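Local coordinates for protein catalase-3 (Neurospora crassa, PDB 4AJ9) that breaks hydrogen peroxide down to water and oxygen at a heme centre, an activity that probably protects cells from peroxide toxicity, at residues H65-G70 against F254-L259; A107-S112 against V166-T171; Q325-P330 against L357-G362. All blocks are in the same frame, centred on the assembly; numbering follows the deposited sequence. Where two conformers were deposited one is given.

Contact 1 of 3, residues H65-G70 against F254-L259; sequences HARGAG and FHRQDL. With HEM (protoporphyrin IX containing Fe), chain Y.
One water, gripped by three groups, ties Gly68 to Arg256: it accepts from Gly68 N and from Arg256 NH2, each bond 3.1 Å long, and donates to Ala66 O at 2.8 Å. It lies at the edge of the Arg256 guanidinium, in its plane. Arg256 NH2 also comes within 2.7 Å of Gly68 O, but at an angle too poor for a hydrogen bond; that carbonyl accepts instead from Tyr319 OH. The side chains of Arg67 and Arg256 cross at about a right angle, yet their guanidinium groups lie flat on each other, centres 3.6 Å apart and planes 6° from parallel, with Arg67 NH1 over the middle of the Arg256 group. Acidic partners probably offset the like charges: Asp253 and Asp114 bind Arg67, and Glu165 of the second subunit binds Arg256. With CG between the backbone N and the carbonyl carbon (chi1 65°) and the chain bent at chi3, the Arg256 guanidinium is brought beside Gly68. Nearer the helix backbone, Ala69 CB packs tightly on Arg256 CB at 3.4 Å. At the other end of 65-70, His65, a predicted active-site residue, lays one ring face on the heme, its CD2 3.3 Å from heme C1A. Strand 68-77, flanked by strands 96-104 and 305-314 in the antiparallel sheet, starts alongside helix 254-264, the axes of 68-70 and 254-259 running nearly parallel (7°) and 8.3 Å apart at closest approach.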
loop_
_atom_site.group_PDB
_atom_site.type_symbol
_atom_site.label_atom_id
_atom_site.label_comp_id
_atom_site.label_asym_id
_atom_site.label_seq_id
_atom_site.Cartn_x
_atom_site.Cartn_y
_atom_site.Cartn_z
ATOM N N HIS C 65 -0.735 4.529 -20.984
ATOM C CA HIS C 65 -2.164 4.675 -21.287
ATOM C C HIS C 65 -2.972 5.266 -20.115
ATOM O O HIS C 65 -4.150 4.940 -19.944
ATOM C CB HIS C 65 -2.791 3.330 -21.680
ATOM C CG HIS C 65 -2.193 2.694 -22.902
ATOM N ND1 HIS C 65 -2.839 2.670 -24.121
ATOM C CD2 HIS C 65 -1.025 2.027 -23.081
ATOM C CE1 HIS C 65 -2.091 2.029 -25.002
ATOM N NE2 HIS C 65 -0.989 1.622 -24.395
ATOM N N ALA C 66 -2.343 6.113 -19.305
ATOM C CA ALA C 66 -3.023 6.697 -18.149
ATOM C C ALA C 66 -4.249 7.535 -18.559
ATOM O O ALA C 66 -5.243 7.603 -17.821
ATOM C CB ALA C 66 -2.042 7.534 -17.323
ATOM N N ARG C 67 -4.165 8.157 -19.737
ATOM C CA ARG C 67 -5.254 8.979 -20.283
ATOM C C ARG C 67 -6.191 8.174 -21.183
ATOM O O ARG C 67 -5.787 7.683 -22.239
ATOM C CB ARG C 67 -4.672 10.158 -21.072
ATOM C CG ARG C 67 -5.718 11.095 -21.710
ATOM C CD ARG C 67 -6.549 11.855 -20.681
ATOM N NE ARG C 67 -7.583 12.671 -21.341
ATOM C CZ ARG C 67 -8.438 13.478 -20.723
ATOM N NH1 ARG C 67 -8.406 13.620 -19.400
ATOM N NH2 ARG C 67 -9.341 14.145 -21.438
ATOM N N GLY C 68 -7.443 8.017 -20.765
ATOM C CA GLY C 68 -8.402 7.337 -21.616
ATOM C C GLY C 68 -9.814 7.336 -21.082
ATOM O O GLY C 68 -10.086 7.889 -20.018
ATOM N N ALA C 69 -10.710 6.699 -21.826
ATOM C CA ALA C 69 -12.118 6.684 -21.490
ATOM C C ALA C 69 -12.762 5.431 -22.057
ATOM O O ALA C 69 -12.302 4.879 -23.062
ATOM C CB ALA C 69 -12.808 7.941 -22.032
ATOM N N GLY C 70 -13.819 4.964 -21.412
ATOM C CA GLY C 70 -14.414 3.715 -21.828
ATOM C C GLY C 70 -15.922 3.636 -21.749
ATOM O O GLY C 70 -16.594 4.570 -21.287
ATOM N N PHE C 254 -11.913 16.143 -25.733
ATOM C CA PHE C 254 -12.625 16.032 -27.003
ATOM C C PHE C 254 -13.066 14.595 -27.282
ATOM O O PHE C 254 -14.221 14.347 -27.640
ATOM C CB PHE C 254 -11.732 16.556 -28.131
ATOM C CG PHE C 254 -12.367 16.498 -29.513
ATOM C CD1 PHE C 254 -13.383 17.384 -29.868
ATOM C CD2 PHE C 254 -11.899 15.606 -30.470
ATOM C CE1 PHE C 254 -13.948 17.352 -31.137
ATOM C CE2 PHE C 254 -12.455 15.572 -31.743
ATOM C CZ PHE C 254 -13.489 16.451 -32.074
ATOM N N HIS C 255 -12.153 13.642 -27.125
ATOM C CA HIS C 255 -12.471 12.254 -27.470
ATOM C C HIS C 255 -13.390 11.576 -26.448
ATOM O O HIS C 255 -14.323 10.860 -26.820
ATOM C CB HIS C 255 -11.204 11.422 -27.682
ATOM C CG HIS C 255 -10.477 11.734 -28.955
ATOM N ND1 HIS C 255 -9.178 11.333 -29.186
ATOM C CD2 HIS C 255 -10.866 12.407 -30.067
ATOM C CE1 HIS C 255 -8.795 11.750 -30.382
ATOM N NE2 HIS C 255 -9.801 12.408 -30.935
ATOM N N ARG C 256 -13.129 11.772 -25.160
ATOM C CA ARG C 256 -14.024 11.173 -24.182
ATOM C C ARG C 256 -15.415 11.807 -24.249
ATOM O O ARG C 256 -16.403 11.127 -24.014
ATOM C CB ARG C 256 -13.452 11.191 -22.755
ATOM C CG ARG C 256 -13.243 12.546 -22.128
ATOM C CD ARG C 256 -12.792 12.393 -20.661
ATOM N NE ARG C 256 -11.579 11.569 -20.557
ATOM C CZ ARG C 256 -10.940 11.299 -19.423
ATOM N NH1 ARG C 256 -11.382 11.784 -18.271
ATOM N NH2 ARG C 256 -9.844 10.548 -19.444
ATOM N N GLN C 257 -15.491 13.101 -24.560
ATOM C CA GLN C 257 -16.795 13.729 -24.763
ATOM C C GLN C 257 -17.497 13.159 -26.007
ATOM O O GLN C 257 -18.705 12.899 -25.983
ATOM C CB GLN C 257 -16.668 15.257 -24.866
ATOM C CG GLN C 257 -18.012 15.994 -24.844
ATOM C CD GLN C 257 -18.628 16.058 -23.447
ATOM O OE1 GLN C 257 -18.098 16.726 -22.554
ATOM N NE2 GLN C 257 -19.755 15.370 -23.256
ATOM N N ASP C 258 -16.746 12.974 -27.093
ATOM C CA ASP C 258 -17.323 12.454 -28.340
ATOM C C ASP C 258 -17.969 11.079 -28.108
ATOM O O ASP C 258 -19.093 10.823 -28.532
ATOM C CB ASP C 258 -16.257 12.391 -29.447
ATOM C CG ASP C 258 -16.680 11.538 -30.625
ATOM O OD1 ASP C 258 -16.707 10.292 -30.488
ATOM O OD2 ASP C 258 -16.991 12.109 -31.693
ATOM N N LEU C 259 -17.261 10.198 -27.417
ATOM C CA LEU C 259 -17.772 8.853 -27.144
ATOM C C LEU C 259 -19.004 8.908 -26.245
ATOM O O LEU C 259 -20.016 8.230 -26.494
ATOM C CB LEU C 259 -16.675 8.022 -26.472
ATOM C CG LEU C 259 -17.048 6.601 -26.063
ATOM C CD1 LEU C 259 -17.459 5.799 -27.277
ATOM C CD2 LEU C 259 -15.878 5.950 -25.338
HETATM C CHA HEM Y . -1.438 -0.697 -20.592
HETATM C CHB HEM Y . -1.636 -1.992 -25.279
HETATM C CHC HEM Y . 2.969 -3.473 -25.020
HETATM C CHD HEM Y . 2.851 -3.003 -20.201
HETATM C C1A HEM Y . -1.891 -0.870 -21.888
HETATM C C2A HEM Y . -3.192 -0.474 -22.415
HETATM C C3A HEM Y . -3.233 -0.821 -23.714
HETATM C C4A HEM Y . -1.977 -1.464 -24.046
HETATM C CMA HEM Y . -4.403 -0.611 -24.706
HETATM C CAA HEM Y . -4.295 0.267 -21.613
HETATM C CBA HEM Y . -5.378 -0.687 -21.119
HETATM C CGA HEM Y . -6.455 0.125 -20.448
HETATM O O1A HEM Y . -6.570 0.064 -19.200
HETATM O O2A HEM Y . -7.199 0.847 -21.165
HETATM C C1B HEM Y . -0.420 -2.563 -25.605
HETATM C C2B HEM Y . -0.094 -3.211 -26.863
HETATM C C3B HEM Y . 1.188 -3.604 -26.805
HETATM C C4B HEM Y . 1.698 -3.239 -25.498
HETATM C CMB HEM Y . -1.106 -3.353 -28.024
HETATM C CAB HEM Y . 2.023 -4.371 -27.859
HETATM C CBB HEM Y . 1.425 -5.162 -28.758
HETATM C C1C HEM Y . 3.295 -3.551 -23.688
HETATM C C2C HEM Y . 4.464 -4.214 -23.128
HETATM C C3C HEM Y . 4.420 -4.053 -21.803
HETATM C C4C HEM Y . 3.216 -3.334 -21.477
HETATM C CMC HEM Y . 5.568 -4.917 -23.940
HETATM C CAC HEM Y . 5.385 -4.594 -20.740
HETATM C CBC HEM Y . 5.992 -5.764 -20.945
HETATM C C1D HEM Y . 1.714 -2.335 -19.853
HETATM C C2D HEM Y . 1.362 -1.994 -18.499
HETATM C C3D HEM Y . 0.027 -1.273 -18.621
HETATM C C4D HEM Y . -0.297 -1.260 -20.030
HETATM C CMD HEM Y . 2.182 -2.303 -17.229
HETATM C CAD HEM Y . -0.815 -0.698 -17.471
HETATM C CBD HEM Y . -1.868 -1.745 -17.127
HETATM C CGD HEM Y . -2.651 -1.294 -15.924
HETATM O O1D HEM Y . -3.788 -1.791 -15.740
HETATM O O2D HEM Y . -2.150 -0.418 -15.173
HETATM N NA HEM Y . -1.186 -1.471 -22.911
HETATM N NB HEM Y . 0.692 -2.605 -24.804
HETATM N NC HEM Y . 2.557 -3.030 -22.647
HETATM N ND HEM Y . 0.723 -1.899 -20.723
HETATM FE FE HEM Y . 0.633 -2.336 -22.778
HETATM O O HOH W 1 -7.629 9.041 -17.796
#

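Contact 2 of 3, residues A107-S112 against V166-T171; sequences AGSRGS and VPQAAT
Gln168 reaches into the type II beta turn formed by Ser109 to Ser112, where two irregular loops of the catalase domain meet. The direct polar link is a single hydrogen bond, from Ser109 N to Gln168 OE1 (2.8 Å), nearly straight at 163° and arriving almost along the amide C=O axis. Gln168 attains this with CG anti to the backbone N (chi1 -176°) and a bend at chi2. Two waters extend the polar contact. One accepts from Gln168 NE2 and donates to Ser109 OG, which is also bonded to Glu61; the other accepts from Ala169 N at 2.7 Å and makes a weak bond to Ala107 O. The nonpolar contacts are small: the Ala169 methyl, CB, sits 3.8 Å from Gly108 CA and 3.9 Å from Ser112 CB, so the methyl bridges the residue before the turn and its last residue. Beyond these loops lies the subunit interface, where Gln168 N bonds to Asp253 of the second subunit. Within the turn, Ser109 O is gripped twice by one residue, by Ser112 N at 3.1 Å and by Ser112 OG at 2.7 Å, the hydroxyl approaching in the carbonyl plane.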
loop_
_atom_site.group_PDB
_atom_site.type_symbol
_atom_site.label_atom_id
_atom_site.label_comp_id
_atom_site.label_asym_id
_atom_site.label_seq_id
_atom_site.Cartn_x
_atom_site.Cartn_y
_atom_site.Cartn_z
ATOM N N ALA C 107 1.402 7.948 -23.831
ATOM C CA ALA C 107 2.506 8.587 -23.122
ATOM C C ALA C 107 2.017 9.487 -21.997
ATOM O O ALA C 107 2.616 9.533 -20.924
ATOM C CB ALA C 107 3.372 9.381 -24.095
ATOM N N GLY C 108 0.933 10.206 -22.260
ATOM C CA GLY C 108 0.483 11.265 -21.376
ATOM C C GLY C 108 -0.083 10.774 -20.059
ATOM O O GLY C 108 -0.615 9.659 -19.966
ATOM N N SER C 109 0.039 11.612 -19.035
ATOM C CA SER C 109 -0.567 11.337 -17.733
ATOM C C SER C 109 -2.073 11.574 -17.778
ATOM O O SER C 109 -2.603 12.027 -18.786
ATOM C CB SER C 109 0.052 12.238 -16.665
ATOM O OG SER C 109 1.347 11.789 -16.321
ATOM N N ARG C 110 -2.754 11.224 -16.695
ATOM C CA ARG C 110 -4.154 11.564 -16.563
ATOM C C ARG C 110 -4.226 13.069 -16.687
ATOM O O ARG C 110 -3.375 13.769 -16.166
ATOM C CB ARG C 110 -4.681 11.140 -15.194
ATOM C CG ARG C 110 -4.627 9.652 -14.936
ATOM C CD ARG C 110 -5.212 9.337 -13.557
ATOM N NE ARG C 110 -6.522 9.957 -13.376
ATOM C CZ ARG C 110 -6.865 10.693 -12.322
ATOM N NH1 ARG C 110 -5.997 10.897 -11.335
ATOM N NH2 ARG C 110 -8.081 11.218 -12.248
ATOM N N GLY C 111 -5.229 13.572 -17.383
ATOM C CA GLY C 111 -5.376 15.003 -17.521
ATOM C C GLY C 111 -4.724 15.568 -18.766
ATOM O O GLY C 111 -5.052 16.687 -19.158
ATOM N N SER C 112 -3.809 14.826 -19.391
ATOM C CA SER C 112 -3.245 15.304 -20.655
ATOM C C SER C 112 -4.319 15.278 -21.738
ATOM O O SER C 112 -5.406 14.776 -21.509
ATOM C CB SER C 112 -2.002 14.500 -21.080
ATOM O OG SER C 112 -2.299 13.125 -21.232
ATOM N N VAL C 166 9.421 17.385 -18.686
ATOM C CA VAL C 166 8.959 18.033 -19.914
ATOM C C VAL C 166 9.465 17.173 -21.077
ATOM O O VAL C 166 10.607 16.710 -21.040
ATOM C CB VAL C 166 9.589 19.445 -20.048
ATOM C CG1 VAL C 166 9.259 20.064 -21.419
ATOM C CG2 VAL C 166 9.135 20.350 -18.908
ATOM N N PRO C 167 8.649 16.976 -22.125
ATOM C CA PRO C 167 7.322 17.533 -22.382
ATOM C C PRO C 167 6.206 16.521 -22.132
ATOM O O PRO C 167 6.433 15.312 -22.228
ATOM C CB PRO C 167 7.379 17.818 -23.882
ATOM C CG PRO C 167 8.137 16.634 -24.406
ATOM C CD PRO C 167 9.163 16.271 -23.320
ATOM N N GLN C 168 5.013 17.030 -21.844
ATOM C CA GLN C 168 3.829 16.221 -21.591
ATOM C C GLN C 168 3.269 15.609 -22.875
ATOM O O GLN C 168 3.100 16.309 -23.884
ATOM C CB GLN C 168 2.742 17.103 -20.958
ATOM C CG GLN C 168 1.479 16.356 -20.559
ATOM C CD GLN C 168 1.754 15.218 -19.587
ATOM O OE1 GLN C 168 1.059 14.198 -19.601
ATOM N NE2 GLN C 168 2.775 15.386 -18.734
ATOM N N ALA C 169 2.993 14.309 -22.838
ATOM C CA ALA C 169 2.218 13.663 -23.898
ATOM C C ALA C 169 2.778 13.977 -25.282
ATOM O O ALA C 169 2.045 14.404 -26.171
ATOM C CB ALA C 169 0.759 14.113 -23.824
ATOM N N ALA C 170 4.072 13.771 -25.473
ATOM C CA ALA C 170 4.667 14.123 -26.756
ATOM C C ALA C 170 5.941 13.347 -27.051
ATOM O O ALA C 170 6.768 13.125 -26.172
ATOM C CB ALA C 170 4.936 15.608 -26.797
ATOM N N THR C 171 6.089 12.929 -28.301
ATOM C CA THR C 171 7.324 12.302 -28.747
ATOM C C THR C 171 8.295 13.348 -29.278
ATOM O O THR C 171 9.425 13.033 -29.643
ATOM C CB THR C 171 7.057 11.256 -29.828
ATOM O OG1 THR C 171 6.184 11.810 -30.824
ATOM C CG2 THR C 171 6.405 10.016 -29.222
HETATM O O HOH W 2 3.697 12.454 -21.031
HETATM O O HOH W 3 3.482 12.467 -17.765
#

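Contact 3 of 3, residues Q325-P330 against L357-G362; sequences QISFQP and LNRHRG. With HEM (protoporphyrin IX containing Fe), chain Y.
Arg359 NH2 donates at once to a loop carbonyl and to the heme: to Ile326 O (2.9 Å) across the contact and to propionate oxygen O1D (2.8 Å), in the one of its two deposited conformers described here. The bond to Ile326 O is fairly straight (160°) and lies close to the guanidinium plane, but the donor stands 37° out of the carbonyl plane. Arg359 NE adds a second bond to the propionate by donating to heme O2D at 2.9 Å; Arg62, Arg102 and Gln356 also hydrogen-bond the heme. Bends at chi2 and chi3 swing the arginine from the helix to this carboxylate, and the positive charge would be expected to stabilise its anionic form. The neighbouring His360 reaches the same loop by its ring edge: NE2 donates weakly to Ser327 OG (2.7 Å, 128°), a hydroxyl that also bonds Gln356. At the other ring nitrogen, a water joins His360 ND1 to Gln325 OE1. Phe328 turns its edge to the other propionate, CD2 lying 3.3 Å from heme O1A. Helix 343-360 also carries Tyr352, the axial iron ligand by similarity, and this combination of tyrosine and propionate-binding arginine on one helix is characteristic of the catalase heme pocket.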
loop_
_atom_site.group_PDB
_atom_site.type_symbol
_atom_site.label_atom_id
_atom_site.label_comp_id
_atom_site.label_asym_id
_atom_site.label_seq_id
_atom_site.Cartn_x
_atom_site.Cartn_y
_atom_site.Cartn_z
ATOM N N GLN C 325 -10.724 2.059 -12.590
ATOM C CA GLN C 325 -10.362 0.846 -11.873
ATOM C C GLN C 325 -10.236 -0.412 -12.740
ATOM O O GLN C 325 -9.579 -1.354 -12.338
ATOM C CB GLN C 325 -11.324 0.571 -10.711
ATOM C CG GLN C 325 -11.143 1.508 -9.520
ATOM C CD GLN C 325 -11.811 1.001 -8.240
ATOM O OE1 GLN C 325 -11.194 0.977 -7.173
ATOM N NE2 GLN C 325 -13.077 0.622 -8.338
ATOM N N ILE C 326 -10.861 -0.450 -13.910
ATOM C CA ILE C 326 -10.773 -1.667 -14.715
ATOM C C ILE C 326 -9.308 -2.028 -15.026
ATOM O O ILE C 326 -8.501 -1.160 -15.351
ATOM C CB ILE C 326 -11.620 -1.613 -16.006
ATOM C CG1 ILE C 326 -11.823 -3.035 -16.554
ATOM C CG2 ILE C 326 -10.998 -0.641 -17.024
ATOM C CD1 ILE C 326 -12.825 -3.140 -17.742
ATOM N N SER C 327 -8.988 -3.314 -14.903
ATOM C CA SER C 327 -7.612 -3.801 -14.997
ATOM C C SER C 327 -7.506 -4.816 -16.126
ATOM O O SER C 327 -7.839 -5.995 -15.927
ATOM C CB SER C 327 -7.228 -4.505 -13.687
ATOM O OG SER C 327 -7.255 -3.616 -12.582
ATOM N N PHE C 328 -7.049 -4.381 -17.299
ATOM C CA PHE C 328 -6.922 -5.285 -18.446
ATOM C C PHE C 328 -5.652 -6.117 -18.330
ATOM O O PHE C 328 -4.687 -5.694 -17.694
ATOM C CB PHE C 328 -6.889 -4.503 -19.763
ATOM C CG PHE C 328 -8.209 -3.880 -20.147
ATOM C CD1 PHE C 328 -9.164 -4.614 -20.850
ATOM C CD2 PHE C 328 -8.478 -2.553 -19.846
ATOM C CE1 PHE C 328 -10.368 -4.035 -21.211
ATOM C CE2 PHE C 328 -9.689 -1.977 -20.208
ATOM C CZ PHE C 328 -10.625 -2.723 -20.892
ATOM N N GLN C 329 -5.664 -7.297 -18.948
ATOM C CA GLN C 329 -4.491 -8.172 -18.999
ATOM C C GLN C 329 -4.534 -9.054 -20.249
ATOM O O GLN C 329 -5.536 -9.731 -20.496
ATOM C CB GLN C 329 -4.453 -9.121 -17.806
ATOM C CG GLN C 329 -4.263 -8.511 -16.422
ATOM C CD GLN C 329 -4.074 -9.613 -15.389
ATOM O OE1 GLN C 329 -3.290 -10.529 -15.601
ATOM N NE2 GLN C 329 -4.816 -9.545 -14.288
ATOM N N PRO C 330 -3.440 -9.072 -21.026
ATOM C CA PRO C 330 -3.390 -10.027 -22.136
ATOM C C PRO C 330 -3.324 -11.451 -21.593
ATOM O O PRO C 330 -3.554 -12.400 -22.346
ATOM C CB PRO C 330 -2.098 -9.660 -22.873
ATOM C CG PRO C 330 -1.713 -8.337 -22.366
ATOM C CD PRO C 330 -2.257 -8.204 -20.988
ATOM N N LEU C 357 -0.898 -4.884 -8.862
ATOM C CA LEU C 357 -0.505 -4.791 -7.468
ATOM C C LEU C 357 -0.134 -3.361 -7.110
ATOM O O LEU C 357 -0.382 -2.912 -5.991
ATOM C CB LEU C 357 0.679 -5.717 -7.177
ATOM C CG LEU C 357 0.452 -7.211 -7.344
ATOM C CD1 LEU C 357 1.785 -7.966 -7.311
ATOM C CD2 LEU C 357 -0.523 -7.734 -6.288
ATOM N N ASN C 358 0.460 -2.635 -8.057
ATOM C CA ASN C 358 0.786 -1.235 -7.803
ATOM C C ASN C 358 -0.456 -0.351 -7.836
ATOM O O ASN C 358 -0.712 0.420 -6.910
ATOM C CB ASN C 358 1.800 -0.694 -8.817
ATOM C CG ASN C 358 2.334 0.675 -8.425
ATOM O OD1 ASN C 358 2.980 0.811 -7.394
ATOM N ND2 ASN C 358 2.060 1.698 -9.249
ATOM N N ARG C 359 -1.229 -0.473 -8.905
ATOM C CA ARG C 359 -2.390 0.382 -9.074
ATOM C C ARG C 359 -3.438 0.133 -7.992
ATOM O O ARG C 359 -4.033 1.076 -7.468
ATOM C CB ARG C 359 -2.990 0.182 -10.460
ATOM C CG ARG C 359 -3.844 1.338 -10.922
ATOM C CD ARG C 359 -3.595 1.616 -12.397
ATOM N NE ARG C 359 -4.155 0.580 -13.261
ATOM C CZ ARG C 359 -5.457 0.395 -13.469
ATOM N NH1 ARG C 359 -6.349 1.163 -12.855
ATOM N NH2 ARG C 359 -5.868 -0.574 -14.282
ATOM N N HIS C 360 -3.666 -1.136 -7.658
ATOM C CA HIS C 360 -4.720 -1.491 -6.706
ATOM C C HIS C 360 -4.241 -1.793 -5.291
ATOM O O HIS C 360 -5.051 -2.073 -4.404
ATOM C CB HIS C 360 -5.579 -2.641 -7.246
ATOM C CG HIS C 360 -6.383 -2.269 -8.459
ATOM N ND1 HIS C 360 -7.479 -1.435 -8.393
ATOM C CD2 HIS C 360 -6.241 -2.600 -9.767
ATOM C CE1 HIS C 360 -7.987 -1.279 -9.605
ATOM N NE2 HIS C 360 -7.255 -1.975 -10.456
ATOM N N ARG C 361 -2.933 -1.742 -5.077
ATOM C CA ARG C 361 -2.357 -1.981 -3.744
ATOM C C ARG C 361 -2.888 -3.228 -3.028
ATOM O O ARG C 361 -3.198 -3.187 -1.836
ATOM C CB ARG C 361 -2.571 -0.761 -2.840
ATOM C CG ARG C 361 -1.534 0.335 -2.998
ATOM C CD ARG C 361 -1.668 1.059 -4.335
ATOM N NE ARG C 361 -0.503 1.895 -4.622
ATOM C CZ ARG C 361 0.737 1.426 -4.761
ATOM N NH1 ARG C 361 0.972 0.127 -4.646
ATOM N NH2 ARG C 361 1.730 2.251 -5.021
ATOM N N GLY C 362 -2.967 -4.339 -3.743
ATOM C CA GLY C 362 -3.534 -5.546 -3.182
ATOM C C GLY C 362 -3.787 -6.559 -4.278
ATOM O O GLY C 362 -3.838 -6.212 -5.449
HETATM C CHA HEM Y . -1.438 -0.697 -20.592
HETATM C CHB HEM Y . -1.636 -1.992 -25.279
HETATM C CHC HEM Y . 2.969 -3.473 -25.020
HETATM C CHD HEM Y . 2.851 -3.003 -20.201
HETATM C C1A HEM Y . -1.891 -0.870 -21.888
HETATM C C2A HEM Y . -3.192 -0.474 -22.415
HETATM C C3A HEM Y . -3.233 -0.821 -23.714
HETATM C C4A HEM Y . -1.977 -1.464 -24.046
HETATM C CMA HEM Y . -4.403 -0.611 -24.706
HETATM C CAA HEM Y . -4.295 0.267 -21.613
HETATM C CBA HEM Y . -5.378 -0.687 -21.119
HETATM C CGA HEM Y . -6.455 0.125 -20.448
HETATM O O1A HEM Y . -6.570 0.064 -19.200
HETATM O O2A HEM Y . -7.199 0.847 -21.165
HETATM C C1B HEM Y . -0.420 -2.563 -25.605
HETATM C C2B HEM Y . -0.094 -3.211 -26.863
HETATM C C3B HEM Y . 1.188 -3.604 -26.805
HETATM C C4B HEM Y . 1.698 -3.239 -25.498
HETATM C CMB HEM Y . -1.106 -3.353 -28.024
HETATM C CAB HEM Y . 2.023 -4.371 -27.859
HETATM C CBB HEM Y . 1.425 -5.162 -28.758
HETATM C C1C HEM Y . 3.295 -3.551 -23.688
HETATM C C2C HEM Y . 4.464 -4.214 -23.128
HETATM C C3C HEM Y . 4.420 -4.053 -21.803
HETATM C C4C HEM Y . 3.216 -3.334 -21.477
HETATM C CMC HEM Y . 5.568 -4.917 -23.940
HETATM C CAC HEM Y . 5.385 -4.594 -20.740
HETATM C CBC HEM Y . 5.992 -5.764 -20.945
HETATM C C1D HEM Y . 1.714 -2.335 -19.853
HETATM C C2D HEM Y . 1.362 -1.994 -18.499
HETATM C C3D HEM Y . 0.027 -1.273 -18.621
HETATM C C4D HEM Y . -0.297 -1.260 -20.030
HETATM C CMD HEM Y . 2.182 -2.303 -17.229
HETATM C CAD HEM Y . -0.815 -0.698 -17.471
HETATM C CBD HEM Y . -1.868 -1.745 -17.127
HETATM C CGD HEM Y . -2.651 -1.294 -15.924
HETATM O O1D HEM Y . -3.788 -1.791 -15.740
HETATM O O2D HEM Y . -2.150 -0.418 -15.173
HETATM N NA HEM Y . -1.186 -1.471 -22.911
HETATM N NB HEM Y . 0.692 -2.605 -24.804
HETATM N NC HEM Y . 2.557 -3.030 -22.647
HETATM N ND HEM Y . 0.723 -1.899 -20.723
HETATM FE FE HEM Y . 0.633 -2.336 -22.778
HETATM O O HOH W 4 -8.556 0.578 -6.583
#

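In the fold
All three contacts are buried within the catalase domain, but contact 1 is nearest the middle of the chain, and contacts 2 and 3 lie farther out. Contacts 1 and 2 touch: Arg67 of the first packs against Ser109 and Ser112 of the second, so the turn lies against the residues leading into strand 68-77. Contacts 1 and 3 do not meet, yet both reach the heme, one through a histidine ring and the other through arginine on a propionate. Contact 1, the start of a strand beside a helix, has stacked guanidinium groups; loop against loop in contact 2 brings an amide and waters, and loop against helix end in contact 3 charged and imidazole donors. Each also touches the second subunit.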